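Side-chain contacts in protein sifA (Salmonella typhimurium, PDB 3CXB), which alters host cell physiology as a secreted effector and is required for endosomal tubulation and for Salmonella-induced filaments, whose formation accompanies intracellular bacterial replication: residues 66-69 and 70-74; 166-169 and 170-173; 296-299 and 300-304. One frame throughout, in Å; residues are numbered along the deposited sequence.

Contact 1: residues 66-69 and 70-74; sequences TEIF and FELKE
F69 and F70, neighbours along helix 62-75, meet in a T-shaped pair in which the F69 ring turns its edge to the face of F70, with centroids 5.1 Å apart and planes at 85°. The F70 side chain shows how one turn of helix is filled. Its CB lies 3.7 Å from E67 O. Chi1 of -70° swings CG beside the backbone N, back toward the preceding turn, and brings CD2 to 3.3 Å from T66 O. Farther out, CE2 packs at 3.7 Å on F69 CD2, which stands over the centre of the F70 ring; at the tip, CZ comes within 4.1 Å of F69 CE2. F69 reaches this place because its CG is anti to the backbone N (chi1 -180°). Beyond the helix, F70 meets the ring of Y158 and packs on V86 and Y152, from two different sheets. On another side of the helix I68 CG2 and L72 CD1 approach to 4.3 Å, and both side chains also touch helix 42-54. Here E67 and E71 run outward with extended chains, their OE2 atoms 4.3 Å apart. Both oxygens make salt bridges to R64, one turn before E67 and two before E71, while the partner of E67 OE1 is H300. The sharing of one arginine by two acids suggests that its positive charge offsets much of their mutual repulsion, so that the carboxylates can stand close together along one side of the helix.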
loop_
_atom_site.group_PDB
_atom_site.type_symbol
_atom_site.label_atom_id
_atom_site.label_comp_id
_atom_site.label_asym_id
_atom_site.label_seq_id
_atom_site.Cartn_x
_atom_site.Cartn_y
_atom_site.Cartn_z
ATOM N N THR A 66 6.779 -5.974 1.032
ATOM C CA THR A 66 6.367 -5.609 2.388
ATOM C C THR A 66 5.130 -6.366 2.849
ATOM O O THR A 66 5.065 -6.778 4.019
ATOM C CB THR A 66 6.090 -4.105 2.539
ATOM O OG1 THR A 66 4.874 -3.778 1.853
ATOM C CG2 THR A 66 7.237 -3.284 1.944
ATOM N N GLU A 67 4.163 -6.578 1.953
ATOM C CA GLU A 67 2.962 -7.293 2.370
ATOM C C GLU A 67 3.309 -8.667 2.889
ATOM O O GLU A 67 2.900 -9.059 3.988
ATOM C CB GLU A 67 1.966 -7.481 1.218
ATOM C CG GLU A 67 1.262 -6.243 0.710
ATOM C CD GLU A 67 0.406 -6.544 -0.498
ATOM O OE1 GLU A 67 -0.287 -5.617 -0.980
ATOM O OE2 GLU A 67 0.434 -7.709 -0.969
ATOM N N ILE A 68 4.066 -9.402 2.085
ATOM C CA ILE A 68 4.408 -10.770 2.423
ATOM C C ILE A 68 5.053 -10.857 3.770
ATOM O O ILE A 68 4.860 -11.830 4.517
ATOM C CB ILE A 68 5.333 -11.396 1.375
ATOM C CG1 ILE A 68 4.653 -11.341 -0.003
ATOM C CG2 ILE A 68 5.605 -12.846 1.738
ATOM C CD1 ILE A 68 5.559 -11.761 -1.176
ATOM N N PHE A 69 5.818 -9.823 4.084
ATOM C CA PHE A 69 6.499 -9.774 5.358
ATOM C C PHE A 69 5.452 -9.858 6.478
ATOM O O PHE A 69 5.545 -10.706 7.366
ATOM C CB PHE A 69 7.290 -8.473 5.474
ATOM C CG PHE A 69 8.034 -8.346 6.760
ATOM C CD1 PHE A 69 9.206 -9.068 6.974
ATOM C CD2 PHE A 69 7.562 -7.503 7.766
ATOM C CE1 PHE A 69 9.910 -8.957 8.162
ATOM C CE2 PHE A 69 8.258 -7.385 8.963
ATOM C CZ PHE A 69 9.445 -8.121 9.159
ATOM N N PHE A 70 4.440 -8.994 6.415
ATOM C CA PHE A 70 3.406 -8.976 7.444
ATOM C C PHE A 70 2.441 -10.152 7.395
ATOM O O PHE A 70 1.827 -10.504 8.395
ATOM C CB PHE A 70 2.679 -7.632 7.412
ATOM C CG PHE A 70 3.537 -6.501 7.903
ATOM C CD1 PHE A 70 3.760 -6.319 9.261
ATOM C CD2 PHE A 70 4.201 -5.675 7.013
ATOM C CE1 PHE A 70 4.657 -5.356 9.715
ATOM C CE2 PHE A 70 5.110 -4.699 7.473
ATOM C CZ PHE A 70 5.326 -4.538 8.819
ATOM N N GLU A 71 2.305 -10.777 6.239
ATOM C CA GLU A 71 1.433 -11.937 6.189
ATOM C C GLU A 71 2.159 -12.982 7.041
ATOM O O GLU A 71 1.547 -13.772 7.751
ATOM C CB GLU A 71 1.248 -12.418 4.741
ATOM C CG GLU A 71 0.119 -11.694 3.975
ATOM C CD GLU A 71 0.077 -12.009 2.475
ATOM O OE1 GLU A 71 0.184 -13.206 2.111
ATOM O OE2 GLU A 71 -0.082 -11.060 1.663
ATOM N N LEU A 72 3.482 -12.970 6.981
ATOM C CA LEU A 72 4.247 -13.914 7.766
ATOM C C LEU A 72 4.093 -13.568 9.244
ATOM O O LEU A 72 3.763 -14.423 10.060
ATOM C CB LEU A 72 5.726 -13.871 7.364
ATOM C CG LEU A 72 6.040 -14.486 5.996
ATOM C CD1 LEU A 72 7.390 -14.018 5.505
ATOM C CD2 LEU A 72 6.005 -16.027 6.098
ATOM N N LYS A 73 4.324 -12.302 9.580
ATOM C CA LYS A 73 4.222 -11.866 10.960
ATOM C C LYS A 73 2.845 -12.222 11.508
ATOM O O LYS A 73 2.719 -12.784 12.596
ATOM C CB LYS A 73 4.452 -10.369 11.050
ATOM C CG LYS A 73 4.517 -9.859 12.472
ATOM C CD LYS A 73 4.702 -8.351 12.487
ATOM C CE LYS A 73 4.534 -7.765 13.872
ATOM N NZ LYS A 73 4.443 -6.278 13.773
ATOM N N GLU A 74 1.815 -11.916 10.735
ATOM C CA GLU A 74 0.450 -12.217 11.130
ATOM C C GLU A 74 0.247 -13.738 11.257
ATOM O O GLU A 74 -0.511 -14.193 12.107
ATOM C CB GLU A 74 -0.520 -11.615 10.107
ATOM C CG GLU A 74 -1.928 -11.315 10.623
ATOM C CD GLU A 74 -2.748 -12.572 10.929
ATOM O OE1 GLU A 74 -2.795 -13.487 10.076
ATOM O OE2 GLU A 74 -3.363 -12.643 12.019
#

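Contact 2: residues 166-169 and 170-173; sequences LNPA and GAPI
With chi1 at -178°, I173 holds its CG1 anti to the backbone N and lays it against L166 O. The two residues stand at the mouth of a beta-hairpin loop that joins strand 158-167 to strand 174-177; its two arms run nearly antiparallel, their end-to-end directions 159° apart. No hydrogen bond links 166-169 to 170-173; their contacts are apolar packing and a C-H...O approach, and the backbone pairing of L166 with L174 takes over just beyond the loop. Inside the bend, the P168 ring is directed at the returning arm. Its CG touches A171 CB at 3.6 Å and lies 3.2 Å from A171 O, while CD faces P172 O at 3.7 Å. The reversal itself passes through G170, whose phi of 146° is readily adopted only by a residue without a CB. P168 also rests on M144, and A169 on Q143, which ties the loop to the segment leading into strand 145-153. The loop is mostly exposed and lies at the edge of the molecule. At its mouth, I173 CA adds a C-H...O contact to L166 O, at 3.4 Å.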
loop_
_atom_site.group_PDB
_atom_site.type_symbol
_atom_site.label_atom_id
_atom_site.label_comp_id
_atom_site.label_asym_id
_atom_site.label_seq_id
_atom_site.Cartn_x
_atom_site.Cartn_y
_atom_site.Cartn_z
ATOM N N LEU A 166 9.980 15.642 -2.893
ATOM C CA LEU A 166 9.774 16.231 -4.209
ATOM C C LEU A 166 11.098 16.697 -4.794
ATOM O O LEU A 166 12.027 17.045 -4.065
ATOM C CB LEU A 166 8.849 17.439 -4.116
ATOM C CG LEU A 166 7.385 17.238 -3.743
ATOM C CD1 LEU A 166 6.736 18.610 -3.554
ATOM C CD2 LEU A 166 6.678 16.439 -4.824
ATOM N N ASN A 167 11.170 16.714 -6.119
ATOM C CA ASN A 167 12.372 17.150 -6.809
ATOM C C ASN A 167 11.989 17.926 -8.072
ATOM O O ASN A 167 11.959 17.377 -9.171
ATOM C CB ASN A 167 13.231 15.941 -7.172
ATOM C CG ASN A 167 14.653 16.327 -7.516
ATOM O OD1 ASN A 167 14.890 17.171 -8.385
ATOM N ND2 ASN A 167 15.612 15.714 -6.834
ATOM N N PRO A 168 11.680 19.224 -7.922
ATOM C CA PRO A 168 11.299 20.057 -9.065
ATOM C C PRO A 168 12.474 20.306 -9.998
ATOM O O PRO A 168 13.608 19.932 -9.695
ATOM C CB PRO A 168 10.805 21.338 -8.400
ATOM C CG PRO A 168 11.686 21.438 -7.200
ATOM C CD PRO A 168 11.685 20.015 -6.678
ATOM N N ALA A 169 12.193 20.936 -11.134
ATOM C CA ALA A 169 13.225 21.249 -12.116
ATOM C C ALA A 169 13.544 22.737 -12.051
ATOM O O ALA A 169 13.094 23.517 -12.892
ATOM C CB ALA A 169 12.746 20.871 -13.515
ATOM N N GLY A 170 14.317 23.131 -11.046
ATOM C CA GLY A 170 14.667 24.531 -10.909
ATOM C C GLY A 170 14.797 24.949 -9.462
ATOM O O GLY A 170 15.165 26.087 -9.164
ATOM N N ALA A 171 14.490 24.025 -8.560
ATOM C CA ALA A 171 14.575 24.286 -7.129
ATOM C C ALA A 171 15.079 23.035 -6.423
ATOM O O ALA A 171 14.847 21.916 -6.880
ATOM C CB ALA A 171 13.210 24.683 -6.584
ATOM N N PRO A 172 15.771 23.210 -5.291
ATOM C CA PRO A 172 16.303 22.076 -4.533
ATOM C C PRO A 172 15.213 21.103 -4.094
ATOM O O PRO A 172 14.018 21.407 -4.172
ATOM C CB PRO A 172 17.012 22.751 -3.359
ATOM C CG PRO A 172 16.195 23.985 -3.149
ATOM C CD PRO A 172 15.979 24.472 -4.564
ATOM N N ILE A 173 15.645 19.933 -3.636
ATOM C CA ILE A 173 14.740 18.884 -3.192
ATOM C C ILE A 173 14.015 19.248 -1.885
ATOM O O ILE A 173 14.628 19.722 -0.928
ATOM C CB ILE A 173 15.527 17.550 -3.027
ATOM C CG1 ILE A 173 14.583 16.421 -2.606
ATOM C CG2 ILE A 173 16.650 17.734 -2.016
ATOM C CD1 ILE A 173 15.246 15.056 -2.499
#

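Contact 3: residues 296-299 and 300-304; sequences DQVF and HAIFR
From D296 to F303 the backbone carries four consecutive i to i+4 hydrogen bonds, H300 N to D296 O through F303 N to F299 O, before R304 leaves the helix with positive phi. This is the C-terminal end of helix 283-303. F299 and F303, one turn apart, bring their rings together obliquely: the planes lie at 31°, the centroids 4.3 Å apart, and F303 CD1 stands over the centre of the F299 face, 3.6 Å from F299 CE1. Y205 adds a further ring to F299, and F303 packs against K198, E201 and K202, so the pair joins this helix end to helix 197-220. V298 and I302 lie side by side, with V298 CG1 4.1 Å from I302 CD1. H300 sets CG anti to the backbone N (chi1 170°), its ring leading away from 296-299; a water in the imidazole plane connects ND1, at 2.7 Å, with Q297 O, to which it donates. H300 NE2 is taken by E67. R304 curls back on the last turn, with NE weakly bonded to H300 O. The stronger bond is from R304 NH1 to A301 O, 2.8 Å and nearly straight at 170°, with the oxygen in the guanidinium plane.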
loop_
_atom_site.group_PDB
_atom_site.type_symbol
_atom_site.label_atom_id
_atom_site.label_comp_id
_atom_site.label_asym_id
_atom_site.label_seq_id
_atom_site.Cartn_x
_atom_site.Cartn_y
_atom_site.Cartn_z
ATOM N N ASP A 296 -3.874 6.652 -1.292
ATOM C CA ASP A 296 -3.906 5.235 -1.653
ATOM C C ASP A 296 -3.012 4.407 -0.732
ATOM O O ASP A 296 -3.455 3.421 -0.132
ATOM C CB ASP A 296 -3.444 5.031 -3.106
ATOM C CG ASP A 296 -4.560 5.260 -4.123
ATOM O OD1 ASP A 296 -4.353 5.002 -5.330
ATOM O OD2 ASP A 296 -5.649 5.701 -3.714
ATOM N N GLN A 297 -1.754 4.810 -0.618
ATOM C CA GLN A 297 -0.811 4.079 0.218
ATOM C C GLN A 297 -1.200 4.065 1.696
ATOM O O GLN A 297 -1.046 3.044 2.381
ATOM C CB GLN A 297 0.593 4.657 0.041
ATOM C CG GLN A 297 1.248 4.314 -1.295
ATOM C CD GLN A 297 2.611 4.985 -1.489
ATOM O OE1 GLN A 297 3.502 4.884 -0.641
ATOM N NE2 GLN A 297 2.775 5.664 -2.617
ATOM N N VAL A 298 -1.694 5.197 2.189
ATOM C CA VAL A 298 -2.119 5.276 3.582
ATOM C C VAL A 298 -3.242 4.266 3.742
ATOM O O VAL A 298 -3.251 3.436 4.664
ATOM C CB VAL A 298 -2.680 6.672 3.944
ATOM C CG1 VAL A 298 -3.323 6.594 5.302
ATOM C CG2 VAL A 298 -1.566 7.725 3.966
ATOM N N PHE A 299 -4.184 4.348 2.814
ATOM C CA PHE A 299 -5.328 3.472 2.803
ATOM C C PHE A 299 -4.858 2.024 2.752
ATOM O O PHE A 299 -5.331 1.181 3.530
ATOM C CB PHE A 299 -6.211 3.796 1.597
ATOM C CG PHE A 299 -7.404 2.898 1.466
ATOM C CD1 PHE A 299 -7.248 1.555 1.130
ATOM C CD2 PHE A 299 -8.686 3.389 1.703
ATOM C CE1 PHE A 299 -8.349 0.712 1.032
ATOM C CE2 PHE A 299 -9.802 2.560 1.608
ATOM C CZ PHE A 299 -9.637 1.216 1.274
ATOM N N HIS A 300 -3.923 1.736 1.844
ATOM C CA HIS A 300 -3.415 0.367 1.716
ATOM C C HIS A 300 -2.716 -0.080 2.978
ATOM O O HIS A 300 -2.723 -1.263 3.309
ATOM C CB HIS A 300 -2.452 0.220 0.529
ATOM C CG HIS A 300 -1.723 -1.087 0.509
ATOM N ND1 HIS A 300 -0.531 -1.279 1.172
ATOM C CD2 HIS A 300 -2.036 -2.279 -0.057
ATOM C CE1 HIS A 300 -0.138 -2.532 1.016
ATOM N NE2 HIS A 300 -1.034 -3.161 0.274
ATOM N N ALA A 301 -2.107 0.876 3.672
ATOM C CA ALA A 301 -1.403 0.603 4.915
ATOM C C ALA A 301 -2.415 0.132 5.956
ATOM O O ALA A 301 -2.150 -0.790 6.740
ATOM C CB ALA A 301 -0.718 1.865 5.387
ATOM N N ILE A 302 -3.595 0.750 5.936
ATOM C CA ILE A 302 -4.640 0.416 6.905
ATOM C C ILE A 302 -5.433 -0.836 6.585
ATOM O O ILE A 302 -5.460 -1.773 7.376
ATOM C CB ILE A 302 -5.644 1.585 7.076
ATOM C CG1 ILE A 302 -4.927 2.793 7.675
ATOM C CG2 ILE A 302 -6.814 1.158 7.969
ATOM C CD1 ILE A 302 -5.690 4.061 7.478
ATOM N N PHE A 303 -6.069 -0.858 5.423
ATOM C CA PHE A 303 -6.892 -2.002 5.057
ATOM C C PHE A 303 -6.158 -3.135 4.362
ATOM O O PHE A 303 -6.722 -4.225 4.177
ATOM C CB PHE A 303 -8.067 -1.541 4.180
ATOM C CG PHE A 303 -8.816 -0.370 4.749
ATOM C CD1 PHE A 303 -8.330 0.922 4.579
ATOM C CD2 PHE A 303 -9.946 -0.565 5.536
ATOM C CE1 PHE A 303 -8.952 1.998 5.175
ATOM C CE2 PHE A 303 -10.577 0.507 6.135
ATOM C CZ PHE A 303 -10.073 1.793 5.962
ATOM N N ARG A 304 -4.905 -2.889 3.991
ATOM C CA ARG A 304 -4.101 -3.889 3.295
ATOM C C ARG A 304 -4.837 -4.341 2.041
ATOM O O ARG A 304 -4.991 -5.539 1.776
ATOM C CB ARG A 304 -3.821 -5.097 4.180
ATOM C CG ARG A 304 -2.473 -5.724 3.890
ATOM C CD ARG A 304 -1.326 -4.673 3.969
ATOM N NE ARG A 304 -1.397 -3.825 5.165
ATOM C CZ ARG A 304 -1.209 -4.255 6.412
ATOM N NH1 ARG A 304 -1.314 -3.414 7.426
ATOM N NH2 ARG A 304 -0.888 -5.516 6.652
HETATM O O HOH W 1 0.981 0.842 1.969
#

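In the fold
Contacts 1 and 3 touch, their centres 14 Å apart. A probable hydrogen bond of 2.9 Å joins E67 OE1 to H300 NE2, and F70 CB packs 4.2 Å from R304 NH2, so helix 62-75 meets the end of helix 283-303. Y158 lies against both, at the start of strand 158-167. The other end of that strand leads into contact 2, whose nearest atoms are about 12 Å from contact 3 and about 20 Å from contact 1; contacts 1 and 2 lie on opposite sides of the chain's centre. All three fall within the region, residues 1-330, assigned to interaction with host PLEKHM2.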